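Local coordinates for ZmpA Glycopeptidase (Clostridium perfringens, PDB 6XSX), which is a metalloprotease module of the M60 peptidase family, part of a larger bacterial protein thought to cleave glycosylated polypeptides, at residues E215-K218 with E219-Y223; V273-W277 with G278-E282; H281-G284 with H285-T289; H305-I309 with K310-S314. All coordinates share one frame; numbering follows the deposited sequence.

Contact 1: residues E215-K218 with E219-Y223; sequences EVIK and ETMKY
E215-K218 and E219-Y223 are consecutive turns of helix 206-224, and backbone hydrogen bonds at i to i+4 spacing account for most of their contact. E219 N gives a nearly straight bond to E215 O, 169° at the hydrogen, and M221 N and K222 N bond in the same way to I217 O and K218 O.

One side chain adds to this set. T220, with chi1 at -69°, keeps OG1 next to its own amide, from where the hydroxyl donates to V216 O at 3.0 Å. T220 N donates to the same oxygen at 2.9 Å, and the two donors come from opposite faces of the carbonyl plane, OG1 standing well above it.

Apolar contact is slighter: I217 CG2 lies 3.8 Å from M221 SD, the two side chains running alongside each other and pointing the same way. E219 OE2 leads away to H305 NE2, a probable, very short hydrogen bond, while V216 and T220 pack against M283 of helix 277-286.

With V216 O gripped twice, the threonine hydroxyl is satisfied within its own helix, consistent with a polar residue lying buried where this helix packs on its neighbours.

Contact 2: residues V273-W277 with G278-E282; sequences VDTGW and GFMHE. With EDO (1,2-ethanediol), chain H.
Both W277 (chi1 -177°) and H281 (chi1 169°) carry CG trans to the backbone nitrogen, and one turn of helix brings their rings to the same flank. H281 CB then sits over one face of the indole, 4.2 Å from the centroid of the W277 five-membered ring, a CH-pi contact. The imidazole itself is near parallel to that ring, with planes at 25°, but slid aside: the centroids of the two five-membered rings are 5.3 Å apart, so the rings barely overlap and the CB contact is the closer one. In the backbone, H281 N bonds to W277 O at 2.8 Å.

The approach to the helix is organised by D274. Its OD1 accepts from G276 N (2.6 Å), met from above the carboxylate plane, which makes an Asx turn just ahead of the helix with G276 at the N-cap position. The same OD1 takes a hydrogen from a water at 2.8 Å, and this water accepts from F279 N at 3.2 Å, so the carboxylate holds the N-cap residue directly and the first turn through water. D274 CB also touches F279 CD2 at 3.7 Å, the side chains crossing at about a right angle. An ethanediol, probably from the crystallisation liquor, donates from O1 to D274 O (2.8 Å) and is also bonded to S242.

The loop thus joins helix 267-272, closed at V273 by a Schellman motif, to helix 277-286; V273 and T275 rest on V216 of helix 206-224, while W277 lies against P303 and E307 of helix 301-309.

Contact 3: residues H281-G284 with H285-T289; sequences HEMG and HNFDT
At the edge of the H285 ring, near its plane, lies E282 OE1, 3.5 Å from H285 CD2, and the other oxygen of that carboxylate, OE2, lies in plane at the edge of the H281 ring. The two imidazoles meet obliquely, planes at 78° and centroids 4.4 Å apart, with H281 NE2 and H285 NE2 separated by 2.9 Å. H285 gets there by a chi1 of -82°, which sends its ring back along the helix toward H281. The F287 ring has M283 O at its edge, 3.4 Å from CD2; M283 CG touches the same CD2 at 3.6 Å, and M283 SD makes an oblique Met-aromatic contact.

The backbone bonding is regular only at the start, where H285 N bonds to H281 O at 3.1 Å. N286 N makes two weak bonds within the turn, to E282 O and M283 O, and F287 N reaches G284 O at 3.1 Å from far above the carbonyl plane. The side-chain amide of N286 is bonded through OD1 to G258 N and through ND2 to Y240 OH and I259 O.

H281, E282 and H285 form an HExxH pattern, the signature of zinc metallopeptidases. With both histidine NE2 atoms converging and no metal bound here, the geometry is consistent with an empty metal site.

Contact 4: residues H305-I309 with K310-S314; sequences HFERI and KGVPS
E307 reaches from the last turn of helix 301-309 across the chain that follows it, its side chain oblique to that of V312. CB lies 3.8 Å from V312 O, CG meets V312 CG1 at 4.1 Å, and a straight chi2 of 171° carries CD on to S314. There OE1 comes to 3.2 Å from S314 CA and accepts from N315 N, while OE2 forms a salt bridge with R318. One carboxylate thus serves both a backbone amide at the start of helix 315-318 and an arginine at its end.

Behind E307 the helix closes in a Schellman motif. E307 O takes V312 N at 2.8 Å and K310 N at 3.2 Å, the two donors arriving from opposite faces of its plane, and G311 N bonds to R308 O at 2.9 Å. G311 leaves the helix with phi at 76°, a value that favours glycine.

K310 folds back over the same turn through bends at chi3 and chi4. Its NZ donates to F306 O at 2.9 Å, standing 60° above the carbonyl plane, and also bonds to T275 OG1.

Ammonium and carboxylate therefore do different work: the lysine's positive charge lies near the C-terminal end of one helix, where it would probably be favoured by the helix dipole, and the buried glutamate is bound by the first amide and by the last residue, R318, of the short next helix.

How the contacts relate
Along the chain the contacts come in the order 1, 2, 3, 4, all within the M60 peptidase region. Contacts 2 and 3 share H281 and E282 and occupy successive parts of helix 277-286, their centres about 11 Å apart. Contact 1, on helix 206-224, packs against both, its centre about 13 Å from each. Contact 4 ends helix 301-309 and touches contact 1 through H305 and F306; it meets contact 2 through F306, E307 against W277, and K310 with T275. The centres of contacts 3 and 4 are about 17 Å apart, and the two do not touch. The helix bearing the presumed metal-binding histidines is thus packed against helix 206-224 and, in its first turn, against helix 301-309.

Contact 1: residues E215-K218 with E219-Y223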
loop_
_atom_site.group_PDB
_atom_site.type_symbol
_atom_site.label_atom_id
_atom_site.label_comp_id
_atom_site.label_asym_id
_atom_site.label_seq_id
_atom_site.Cartn_x
_atom_site.Cartn_y
_atom_site.Cartn_z
ATOM N N GLU A 215 -9.397 3.602 8.206
ATOM C CA GLU A 215 -8.137 3.899 8.868
ATOM C C GLU A 215 -6.973 3.632 7.912
ATOM O O GLU A 215 -5.977 4.345 7.963
ATOM C CB GLU A 215 -7.974 3.085 10.157
ATOM C CG GLU A 215 -8.814 3.585 11.327
ATOM C CD GLU A 215 -8.521 5.002 11.811
ATOM O OE1 GLU A 215 -7.469 5.558 11.440
ATOM O OE2 GLU A 215 -9.346 5.552 12.563
ATOM N N VAL A 216 -7.088 2.592 7.069
ATOM C CA VAL A 216 -6.008 2.260 6.148
ATOM C C VAL A 216 -5.844 3.385 5.121
ATOM O O VAL A 216 -4.718 3.808 4.857
ATOM C CB VAL A 216 -6.202 0.885 5.478
ATOM C CG1 VAL A 216 -5.252 0.666 4.313
ATOM C CG2 VAL A 216 -6.066 -0.251 6.479
ATOM N N ILE A 217 -6.967 3.878 4.567
ATOM C CA ILE A 217 -6.924 4.919 3.544
ATOM C C ILE A 217 -6.391 6.223 4.145
ATOM O O ILE A 217 -5.582 6.912 3.522
ATOM C CB ILE A 217 -8.295 5.110 2.854
ATOM C CG1 ILE A 217 -8.749 3.847 2.116
ATOM C CG2 ILE A 217 -8.276 6.330 1.931
ATOM C CD1 ILE A 217 -7.865 3.471 0.947
ATOM N N LYS A 218 -6.844 6.548 5.363
ATOM C CA LYS A 218 -6.364 7.720 6.086
ATOM C C LYS A 218 -4.840 7.657 6.227
ATOM O O LYS A 218 -4.135 8.566 5.802
ATOM C CB LYS A 218 -7.059 7.825 7.448
ATOM C CG LYS A 218 -6.982 9.193 8.117
ATOM C CD LYS A 218 -7.848 9.285 9.359
ATOM C CE LYS A 218 -7.405 10.376 10.312
ATOM N NZ LYS A 218 -7.619 9.958 11.720
ATOM N N GLU A 219 -4.337 6.568 6.815
ATOM C CA GLU A 219 -2.910 6.405 7.055
ATOM C C GLU A 219 -2.153 6.466 5.724
ATOM O O GLU A 219 -1.135 7.148 5.629
ATOM C CB GLU A 219 -2.653 5.132 7.876
ATOM C CG GLU A 219 -1.196 4.876 8.236
ATOM C CD GLU A 219 -0.466 6.039 8.891
ATOM O OE1 GLU A 219 -1.121 6.829 9.596
ATOM O OE2 GLU A 219 0.752 6.163 8.684
ATOM N N THR A 220 -2.693 5.814 4.685
ATOM C CA THR A 220 -2.049 5.774 3.380
ATOM C C THR A 220 -1.943 7.179 2.796
ATOM O O THR A 220 -0.908 7.557 2.244
ATOM C CB THR A 220 -2.769 4.863 2.376
ATOM O OG1 THR A 220 -2.602 3.514 2.811
ATOM C CG2 THR A 220 -2.221 4.998 0.970
ATOM N N MET A 221 -3.019 7.953 2.930
ATOM C CA MET A 221 -3.025 9.243 2.276
ATOM C C MET A 221 -2.133 10.231 3.031
ATOM O O MET A 221 -1.436 11.026 2.405
ATOM C CB MET A 221 -4.452 9.751 2.058
ATOM C CG MET A 221 -5.071 9.033 0.881
ATOM S SD MET A 221 -6.735 9.534 0.456
ATOM C CE MET A 221 -6.413 11.039 -0.466
ATOM N N LYS A 222 -2.103 10.126 4.364
ATOM C CA LYS A 222 -1.131 10.869 5.155
ATOM C C LYS A 222 0.301 10.525 4.719
ATOM O O LYS A 222 1.092 11.416 4.416
ATOM C CB LYS A 222 -1.350 10.607 6.648
ATOM C CG LYS A 222 -0.368 11.322 7.568
ATOM C CD LYS A 222 -0.616 10.977 9.021
ATOM C CE LYS A 222 0.579 11.251 9.910
ATOM N NZ LYS A 222 0.317 10.795 11.299
ATOM N N TYR A 223 0.631 9.231 4.666
ATOM C CA TYR A 223 1.965 8.798 4.270
ATOM C C TYR A 223 2.347 9.322 2.884
ATOM O O TYR A 223 3.525 9.579 2.637
ATOM C CB TYR A 223 2.074 7.272 4.341
ATOM C CG TYR A 223 3.428 6.649 4.085
ATOM C CD1 TYR A 223 4.550 6.977 4.840
ATOM C CD2 TYR A 223 3.566 5.657 3.125
ATOM C CE1 TYR A 223 5.772 6.354 4.620
ATOM C CE2 TYR A 223 4.779 5.034 2.883
ATOM C CZ TYR A 223 5.887 5.385 3.632
ATOM O OH TYR A 223 7.069 4.744 3.393
#

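Contact 2: residues V273-W277 with G278-E282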
loop_
_atom_site.group_PDB
_atom_site.type_symbol
_atom_site.label_atom_id
_atom_site.label_comp_id
_atom_site.label_asym_id
_atom_site.label_seq_id
_atom_site.Cartn_x
_atom_site.Cartn_y
_atom_site.Cartn_z
ATOM N N VAL A 273 -9.193 -6.693 7.297
ATOM C CA VAL A 273 -8.418 -5.524 6.902
ATOM C C VAL A 273 -6.939 -5.750 7.232
ATOM O O VAL A 273 -6.281 -4.927 7.872
ATOM C CB VAL A 273 -8.984 -4.225 7.508
ATOM C CG1 VAL A 273 -8.363 -2.998 6.865
ATOM C CG2 VAL A 273 -10.501 -4.158 7.363
ATOM N N ASP A 274 -6.422 -6.884 6.746
ATOM C CA ASP A 274 -5.015 -7.247 6.799
ATOM C C ASP A 274 -4.176 -6.107 6.230
ATOM O O ASP A 274 -4.465 -5.634 5.136
ATOM C CB ASP A 274 -4.809 -8.525 5.979
ATOM C CG ASP A 274 -3.403 -9.102 6.029
ATOM O OD1 ASP A 274 -2.477 -8.458 5.490
ATOM O OD2 ASP A 274 -3.248 -10.201 6.585
ATOM N N THR A 275 -3.130 -5.677 6.953
ATOM C CA THR A 275 -2.219 -4.681 6.402
ATOM C C THR A 275 -0.824 -5.267 6.186
ATOM O O THR A 275 0.164 -4.530 6.192
ATOM C CB THR A 275 -2.146 -3.402 7.246
ATOM O OG1 THR A 275 -1.807 -3.746 8.587
ATOM C CG2 THR A 275 -3.422 -2.592 7.225
ATOM N N GLY A 276 -0.752 -6.592 6.015
ATOM C CA GLY A 276 0.497 -7.258 5.690
ATOM C C GLY A 276 0.900 -7.000 4.240
ATOM O O GLY A 276 0.167 -6.337 3.493
ATOM N N TRP A 277 2.059 -7.556 3.852
ATOM C CA TRP A 277 2.722 -7.222 2.596
ATOM C C TRP A 277 1.797 -7.406 1.387
ATOM O O TRP A 277 1.686 -6.512 0.547
ATOM C CB TRP A 277 4.034 -8.002 2.430
ATOM C CG TRP A 277 4.754 -7.603 1.179
ATOM C CD1 TRP A 277 4.536 -8.096 -0.075
ATOM C CD2 TRP A 277 5.738 -6.563 1.034
ATOM N NE1 TRP A 277 5.326 -7.447 -0.984
ATOM C CE2 TRP A 277 6.079 -6.505 -0.335
ATOM C CE3 TRP A 277 6.378 -5.689 1.924
ATOM C CZ2 TRP A 277 7.033 -5.614 -0.836
ATOM C CZ3 TRP A 277 7.321 -4.814 1.430
ATOM C CH2 TRP A 277 7.645 -4.781 0.071
ATOM N N GLY A 278 1.184 -8.592 1.269
ATOM C CA GLY A 278 0.301 -8.918 0.155
ATOM C C GLY A 278 -0.721 -7.819 -0.152
ATOM O O GLY A 278 -0.774 -7.332 -1.277
ATOM N N PHE A 279 -1.510 -7.410 0.852
ATOM C CA PHE A 279 -2.571 -6.434 0.632
ATOM C C PHE A 279 -2.007 -5.051 0.325
ATOM O O PHE A 279 -2.471 -4.389 -0.602
ATOM C CB PHE A 279 -3.544 -6.380 1.813
ATOM C CG PHE A 279 -4.613 -7.443 1.757
ATOM C CD1 PHE A 279 -5.800 -7.219 1.071
ATOM C CD2 PHE A 279 -4.410 -8.683 2.347
ATOM C CE1 PHE A 279 -6.779 -8.202 1.001
ATOM C CE2 PHE A 279 -5.388 -9.665 2.279
ATOM C CZ PHE A 279 -6.568 -9.424 1.602
ATOM N N MET A 280 -1.015 -4.615 1.111
ATOM C CA MET A 280 -0.559 -3.236 1.043
ATOM C C MET A 280 0.314 -3.008 -0.190
ATOM O O MET A 280 0.359 -1.903 -0.724
ATOM C CB MET A 280 0.153 -2.823 2.333
ATOM C CG MET A 280 -0.776 -2.875 3.536
ATOM S SD MET A 280 -2.328 -1.959 3.232
ATOM C CE MET A 280 -1.704 -0.285 3.187
ATOM N N HIS A 281 0.954 -4.073 -0.682
ATOM C CA HIS A 281 1.704 -3.982 -1.926
ATOM C C HIS A 281 0.766 -3.607 -3.071
ATOM O O HIS A 281 1.120 -2.788 -3.910
ATOM C CB HIS A 281 2.483 -5.280 -2.182
ATOM C CG HIS A 281 3.078 -5.391 -3.547
ATOM N ND1 HIS A 281 4.358 -4.943 -3.838
ATOM C CD2 HIS A 281 2.582 -5.903 -4.697
ATOM C CE1 HIS A 281 4.623 -5.169 -5.110
ATOM N NE2 HIS A 281 3.546 -5.763 -5.663
ATOM N N GLU A 282 -0.439 -4.192 -3.081
ATOM C CA GLU A 282 -1.428 -3.886 -4.106
ATOM C C GLU A 282 -1.944 -2.460 -3.962
ATOM O O GLU A 282 -2.136 -1.779 -4.961
ATOM C CB GLU A 282 -2.603 -4.867 -4.084
ATOM C CG GLU A 282 -2.185 -6.309 -4.328
ATOM C CD GLU A 282 -1.175 -6.515 -5.443
ATOM O OE1 GLU A 282 -1.309 -5.856 -6.486
ATOM O OE2 GLU A 282 -0.238 -7.328 -5.258
HETATM C C1 EDO H . -6.148 -3.712 3.256
HETATM O O1 EDO H . -6.822 -4.863 3.779
HETATM C C2 EDO H . -6.787 -2.981 2.117
HETATM O O2 EDO H . -7.131 -3.778 0.980
HETATM O O HOH W 1 -1.157 -9.513 3.234
#

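Contact 3: residues H281-G284 with H285-T289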
loop_
_atom_site.group_PDB
_atom_site.type_symbol
_atom_site.label_atom_id
_atom_site.label_comp_id
_atom_site.label_asym_id
_atom_site.label_seq_id
_atom_site.Cartn_x
_atom_site.Cartn_y
_atom_site.Cartn_z
ATOM N N HIS A 281 0.954 -4.073 -0.682
ATOM C CA HIS A 281 1.704 -3.982 -1.926
ATOM C C HIS A 281 0.766 -3.607 -3.071
ATOM O O HIS A 281 1.120 -2.788 -3.910
ATOM C CB HIS A 281 2.483 -5.280 -2.182
ATOM C CG HIS A 281 3.078 -5.391 -3.547
ATOM N ND1 HIS A 281 4.358 -4.943 -3.838
ATOM C CD2 HIS A 281 2.582 -5.903 -4.697
ATOM C CE1 HIS A 281 4.623 -5.169 -5.110
ATOM N NE2 HIS A 281 3.546 -5.763 -5.663
ATOM N N GLU A 282 -0.439 -4.192 -3.081
ATOM C CA GLU A 282 -1.428 -3.886 -4.106
ATOM C C GLU A 282 -1.944 -2.460 -3.962
ATOM O O GLU A 282 -2.136 -1.779 -4.961
ATOM C CB GLU A 282 -2.603 -4.867 -4.084
ATOM C CG GLU A 282 -2.185 -6.309 -4.328
ATOM C CD GLU A 282 -1.175 -6.515 -5.443
ATOM O OE1 GLU A 282 -1.309 -5.856 -6.486
ATOM O OE2 GLU A 282 -0.238 -7.328 -5.258
ATOM N N MET A 283 -2.197 -2.016 -2.728
ATOM C CA MET A 283 -2.672 -0.653 -2.555
ATOM C C MET A 283 -1.584 0.307 -3.047
ATOM O O MET A 283 -1.886 1.310 -3.697
ATOM C CB MET A 283 -3.029 -0.358 -1.091
ATOM C CG MET A 283 -3.525 1.061 -0.869
ATOM S SD MET A 283 -4.392 1.271 0.715
ATOM C CE MET A 283 -5.863 0.296 0.399
ATOM N N GLY A 284 -0.319 -0.044 -2.766
ATOM C CA GLY A 284 0.846 0.712 -3.213
ATOM C C GLY A 284 0.870 0.939 -4.726
ATOM O O GLY A 284 1.115 2.054 -5.178
ATOM N N HIS A 285 0.617 -0.124 -5.499
ATOM C CA HIS A 285 0.562 -0.025 -6.950
ATOM C C HIS A 285 -0.499 0.989 -7.361
ATOM O O HIS A 285 -0.326 1.689 -8.346
ATOM C CB HIS A 285 0.149 -1.358 -7.591
ATOM C CG HIS A 285 1.230 -2.366 -7.765
ATOM N ND1 HIS A 285 2.480 -2.040 -8.263
ATOM C CD2 HIS A 285 1.230 -3.704 -7.559
ATOM C CE1 HIS A 285 3.220 -3.133 -8.323
ATOM N NE2 HIS A 285 2.469 -4.174 -7.901
ATOM N N ASN A 286 -1.614 1.028 -6.622
ATOM C CA ASN A 286 -2.745 1.863 -6.993
ATOM C C ASN A 286 -2.461 3.329 -6.681
ATOM O O ASN A 286 -3.046 4.222 -7.298
ATOM C CB ASN A 286 -4.046 1.375 -6.348
ATOM C CG ASN A 286 -4.746 0.329 -7.192
ATOM O OD1 ASN A 286 -4.938 0.523 -8.392
ATOM N ND2 ASN A 286 -5.137 -0.776 -6.576
ATOM N N PHE A 287 -1.560 3.582 -5.727
ATOM C CA PHE A 287 -1.358 4.959 -5.293
ATOM C C PHE A 287 -0.274 5.723 -6.066
ATOM O O PHE A 287 -0.051 6.890 -5.755
ATOM C CB PHE A 287 -1.195 5.059 -3.772
ATOM C CG PHE A 287 -2.498 5.288 -3.051
ATOM C CD1 PHE A 287 -2.951 6.571 -2.795
ATOM C CD2 PHE A 287 -3.291 4.219 -2.661
ATOM C CE1 PHE A 287 -4.164 6.784 -2.152
ATOM C CE2 PHE A 287 -4.500 4.432 -2.019
ATOM C CZ PHE A 287 -4.929 5.712 -1.755
ATOM N N ASP A 288 0.394 5.115 -7.062
ATOM C CA ASP A 288 1.332 5.910 -7.855
ATOM C C ASP A 288 1.512 5.378 -9.275
ATOM O O ASP A 288 1.929 4.238 -9.470
ATOM C CB ASP A 288 2.680 6.113 -7.157
ATOM C CG ASP A 288 3.501 7.265 -7.720
ATOM O OD1 ASP A 288 2.978 8.038 -8.556
ATOM O OD2 ASP A 288 4.663 7.394 -7.305
ATOM N N THR A 289 1.255 6.253 -10.256
ATOM C CA THR A 289 1.398 5.917 -11.664
ATOM C C THR A 289 2.325 6.913 -12.355
ATOM O O THR A 289 2.399 6.934 -13.582
ATOM C CB THR A 289 0.060 5.995 -12.413
ATOM O OG1 THR A 289 -0.482 7.309 -12.255
ATOM C CG2 THR A 289 -0.926 4.938 -11.976
#

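Contact 4: residues H305-I309 with K310-S314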
loop_
_atom_site.group_PDB
_atom_site.type_symbol
_atom_site.label_atom_id
_atom_site.label_comp_id
_atom_site.label_asym_id
_atom_site.label_seq_id
_atom_site.Cartn_x
_atom_site.Cartn_y
_atom_site.Cartn_z
ATOM N N HIS A 305 5.979 0.646 5.242
ATOM C CA HIS A 305 5.487 1.554 6.270
ATOM C C HIS A 305 4.490 0.844 7.178
ATOM O O HIS A 305 4.583 0.960 8.408
ATOM C CB HIS A 305 4.906 2.830 5.643
ATOM C CG HIS A 305 4.184 3.746 6.577
ATOM N ND1 HIS A 305 4.830 4.483 7.551
ATOM C CD2 HIS A 305 2.877 4.088 6.648
ATOM C CE1 HIS A 305 3.955 5.240 8.183
ATOM N NE2 HIS A 305 2.737 4.999 7.659
ATOM N N PHE A 306 3.571 0.089 6.554
ATOM C CA PHE A 306 2.533 -0.638 7.263
ATOM C C PHE A 306 3.149 -1.727 8.137
ATOM O O PHE A 306 2.600 -2.040 9.191
ATOM C CB PHE A 306 1.397 -1.071 6.324
ATOM C CG PHE A 306 0.264 -0.074 6.267
ATOM C CD1 PHE A 306 -0.746 -0.091 7.220
ATOM C CD2 PHE A 306 0.227 0.909 5.290
ATOM C CE1 PHE A 306 -1.774 0.845 7.185
ATOM C CE2 PHE A 306 -0.797 1.847 5.255
ATOM C CZ PHE A 306 -1.802 1.804 6.200
ATOM N N GLU A 307 4.286 -2.280 7.690
ATOM C CA GLU A 307 5.071 -3.193 8.506
ATOM C C GLU A 307 5.636 -2.455 9.722
ATOM O O GLU A 307 5.500 -2.917 10.857
ATOM C CB GLU A 307 6.165 -3.847 7.659
ATOM C CG GLU A 307 5.649 -5.046 6.886
ATOM C CD GLU A 307 6.589 -5.640 5.854
ATOM O OE1 GLU A 307 7.483 -4.903 5.358
ATOM O OE2 GLU A 307 6.415 -6.836 5.542
ATOM N N ARG A 308 6.250 -1.294 9.481
ATOM C CA ARG A 308 6.893 -0.547 10.553
ATOM C C ARG A 308 5.870 -0.081 11.591
ATOM O O ARG A 308 6.124 -0.198 12.788
ATOM C CB ARG A 308 7.667 0.655 10.006
ATOM C CG ARG A 308 8.249 1.552 11.087
ATOM C CD ARG A 308 8.574 2.918 10.515
ATOM N NE ARG A 308 9.451 3.692 11.384
ATOM C CZ ARG A 308 10.078 4.818 11.047
ATOM N NH1 ARG A 308 9.930 5.345 9.840
ATOM N NH2 ARG A 308 10.848 5.419 11.931
ATOM N N ILE A 309 4.720 0.449 11.148
ATOM C CA ILE A 309 3.807 1.034 12.123
ATOM C C ILE A 309 3.173 -0.046 12.997
ATOM O O ILE A 309 2.583 0.292 14.011
ATOM C CB ILE A 309 2.753 1.975 11.504
ATOM C CG1 ILE A 309 1.771 1.231 10.591
ATOM C CG2 ILE A 309 3.428 3.152 10.820
ATOM C CD1 ILE A 309 0.738 2.117 9.938
ATOM N N LYS A 310 3.314 -1.328 12.624
ATOM C CA LYS A 310 2.772 -2.422 13.421
ATOM C C LYS A 310 3.878 -3.123 14.215
ATOM O O LYS A 310 3.604 -4.083 14.931
ATOM C CB LYS A 310 2.013 -3.424 12.541
ATOM C CG LYS A 310 0.668 -2.957 11.983
ATOM C CD LYS A 310 -0.214 -4.085 11.422
ATOM C CE LYS A 310 0.513 -5.060 10.515
ATOM N NZ LYS A 310 0.919 -4.454 9.220
ATOM N N GLY A 311 5.127 -2.645 14.095
ATOM C CA GLY A 311 6.264 -3.259 14.777
ATOM C C GLY A 311 6.726 -4.556 14.109
ATOM O O GLY A 311 7.422 -5.365 14.712
ATOM N N VAL A 312 6.318 -4.766 12.856
ATOM C CA VAL A 312 6.636 -6.000 12.157
ATOM C C VAL A 312 7.953 -5.781 11.414
ATOM O O VAL A 312 8.123 -4.747 10.759
ATOM C CB VAL A 312 5.494 -6.391 11.194
ATOM C CG1 VAL A 312 5.895 -7.486 10.221
ATOM C CG2 VAL A 312 4.230 -6.783 11.949
ATOM N N PRO A 313 8.930 -6.714 11.520
ATOM C CA PRO A 313 10.160 -6.619 10.733
ATOM C C PRO A 313 9.828 -6.487 9.248
ATOM O O PRO A 313 9.094 -7.306 8.700
ATOM C CB PRO A 313 10.879 -7.939 11.057
ATOM C CG PRO A 313 10.384 -8.278 12.464
ATOM C CD PRO A 313 8.927 -7.857 12.455
ATOM N N SER A 314 10.375 -5.441 8.608
ATOM C CA SER A 314 10.056 -5.147 7.222
ATOM C C SER A 314 10.479 -6.297 6.311
ATOM O O SER A 314 11.290 -7.144 6.684
ATOM C CB SER A 314 10.644 -3.832 6.767
ATOM O OG SER A 314 11.919 -4.016 6.169
#